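Local coordinates for penicillin-binding protein activator LpoB (Escherichia coli, PDB 4Q6Z) that as an outer-membrane lipoprotein, interacts with penicillin-binding protein 1B and probably activates its peptidoglycan synthesis, at residues A[23-28]-A[94-99]. Sequence-based numbering, arbitrary orientation.
Sequences GSVLLV and VGAHYV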
loop_
_atom_site.group_PDB
_atom_site.type_symbol
_atom_site.label_atom_id
_atom_site.label_comp_id
_atom_site.label_asym_id
_atom_site.label_seq_id
_atom_site.Cartn_x
_atom_site.Cartn_y
_atom_site.Cartn_z
ATOM N N GLY A 23 8.393 -4.700 11.624
ATOM C CA GLY A 23 9.682 -4.907 10.962
ATOM C C GLY A 23 9.616 -5.795 9.733
ATOM O O GLY A 23 10.651 -6.155 9.180
ATOM N N SER A 24 8.407 -6.112 9.290
ATOM C CA SER A 24 8.219 -6.871 8.070
ATOM C C SER A 24 8.554 -6.046 6.845
ATOM O O SER A 24 8.462 -4.822 6.833
ATOM C CB SER A 24 6.789 -7.378 7.931
ATOM O OG SER A 24 6.500 -8.292 8.953
ATOM N N VAL A 25 8.956 -6.749 5.802
ATOM C CA VAL A 25 9.227 -6.109 4.542
ATOM C C VAL A 25 7.912 -6.001 3.864
ATOM O O VAL A 25 7.150 -6.941 3.846
ATOM C CB VAL A 25 10.171 -6.930 3.676
ATOM C CG1 VAL A 25 10.368 -6.246 2.331
ATOM C CG2 VAL A 25 11.499 -7.135 4.406
ATOM N N LEU A 26 7.680 -4.850 3.271
ATOM C CA LEU A 26 6.369 -4.445 2.837
ATOM C C LEU A 26 6.472 -3.964 1.391
ATOM O O LEU A 26 7.124 -2.954 1.108
ATOM C CB LEU A 26 5.938 -3.306 3.743
ATOM C CG LEU A 26 4.461 -3.044 3.851
ATOM C CD1 LEU A 26 3.887 -4.109 4.747
ATOM C CD2 LEU A 26 4.230 -1.657 4.428
ATOM N N LEU A 27 5.842 -4.682 0.476
ATOM C CA LEU A 27 5.631 -4.166 -0.885
ATOM C C LEU A 27 4.414 -3.196 -0.876
ATOM O O LEU A 27 3.256 -3.605 -0.692
ATOM C CB LEU A 27 5.502 -5.313 -1.907
ATOM C CG LEU A 27 5.206 -4.986 -3.394
ATOM C CD1 LEU A 27 6.237 -4.041 -3.956
ATOM C CD2 LEU A 27 5.132 -6.213 -4.283
ATOM N N VAL A 28 4.689 -1.900 -1.022
ATOM C CA VAL A 28 3.640 -0.872 -0.867
ATOM C C VAL A 28 3.068 -0.503 -2.239
ATOM O O VAL A 28 3.722 0.189 -3.004
ATOM C CB VAL A 28 4.166 0.414 -0.213
ATOM C CG1 VAL A 28 3.058 1.447 -0.119
ATOM C CG2 VAL A 28 4.780 0.146 1.153
ATOM N N VAL A 94 10.980 -10.255 -4.915
ATOM C CA VAL A 94 11.744 -9.414 -4.019
ATOM C C VAL A 94 11.515 -10.177 -2.749
ATOM O O VAL A 94 10.887 -11.228 -2.786
ATOM C CB VAL A 94 11.300 -7.930 -4.074
ATOM C CG1 VAL A 94 11.320 -7.477 -5.523
ATOM C CG2 VAL A 94 9.922 -7.701 -3.463
ATOM N N GLY A 95 12.020 -9.750 -1.623
ATOM C CA GLY A 95 11.730 -10.579 -0.454
ATOM C C GLY A 95 10.571 -10.154 0.442
ATOM O O GLY A 95 10.794 -9.993 1.634
ATOM N N ALA A 96 9.356 -9.949 -0.082
ATOM C CA ALA A 96 8.370 -9.175 0.675
ATOM C C ALA A 96 7.386 -10.079 1.391
ATOM O O ALA A 96 7.059 -11.155 0.931
ATOM C CB ALA A 96 7.637 -8.192 -0.205
ATOM N N HIS A 97 6.934 -9.614 2.537
ATOM C CA HIS A 97 6.122 -10.426 3.429
ATOM C C HIS A 97 4.678 -10.036 3.310
ATOM O O HIS A 97 3.790 -10.883 3.263
ATOM C CB HIS A 97 6.545 -10.245 4.890
ATOM C CG HIS A 97 5.905 -11.227 5.823
ATOM N ND1 HIS A 97 5.888 -12.588 5.583
ATOM C CD2 HIS A 97 5.230 -11.040 6.980
ATOM C CE1 HIS A 97 5.248 -13.197 6.566
ATOM N NE2 HIS A 97 4.845 -12.281 7.432
ATOM N N TYR A 98 4.455 -8.736 3.268
ATOM C CA TYR A 98 3.146 -8.221 3.040
ATOM C C TYR A 98 3.170 -7.443 1.762
ATOM O O TYR A 98 4.208 -6.970 1.349
ATOM C CB TYR A 98 2.772 -7.283 4.158
ATOM C CG TYR A 98 2.715 -7.900 5.519
ATOM C CD1 TYR A 98 1.817 -8.892 5.795
ATOM C CD2 TYR A 98 3.529 -7.447 6.545
ATOM C CE1 TYR A 98 1.738 -9.447 7.051
ATOM C CE2 TYR A 98 3.450 -7.996 7.811
ATOM C CZ TYR A 98 2.549 -9.001 8.052
ATOM O OH TYR A 98 2.472 -9.571 9.291
ATOM N N VAL A 99 1.999 -7.300 1.171
ATOM C CA VAL A 99 1.732 -6.268 0.187
ATOM C C VAL A 99 0.673 -5.373 0.788
ATOM O O VAL A 99 -0.319 -5.860 1.343
ATOM C CB VAL A 99 1.189 -6.865 -1.129
ATOM C CG1 VAL A 99 0.899 -5.761 -2.121
ATOM C CG2 VAL A 99 2.163 -7.874 -1.729
#
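Strands 25-35 and 98-106 run parallel as neighbours in the mixed sheet of the LpoB C-terminal domain, and Val25 to Leu27 meet His97 to Val99 where this pairing begins. Val25 O accepts two backbone bonds: His97 N, at 3.0 Å, comes from above the carbonyl plane, while Tyr98 N, at 3.3 Å, lies nearly on the extended C=O line. Leu27 N then reaches Tyr98 O at 2.9 Å, and Leu27 itself pairs with Val99. Leu26 and Tyr98 share one face of the sheet. With CG anti to its carbonyl carbon (chi1 -62°), Tyr98 brings its ring to Ser24, whose CB is 3.4 Å from Tyr98 CE2; Leu26 CD1 packs against Tyr98 CB, and Leu117 of strand 111-119 touches both side chains. Ser24 is small enough to sit beside the ring, and its OG bonds to Thr21 O. Tyr98 OH bonds to Thr21 N, so a tyrosine suits this place by joining an apolar ring to a polar end that holds the loop before strand 25-35 at Thr21. Replacing Tyr98 with the small, hydroxyl-free alanine is likely to leave Thr21 N without this bond and a gap beside Ser24 and Leu26. On the other face, Leu27 CB stands 4.0 Å from Ala96 CB and 4.2 Å from Val99 CG2; branched aliphatic chains suit this face, where Leu27 and Val99 also meet Ala91 of helix 84-93, and the small Ala96 touches Ala91 as well. Backbone bonds thus set the register, while apolar packing on both faces and the tyrosine hydroxyl tie strand 98-106 to the loop before strand 25-35 and to its neighbours.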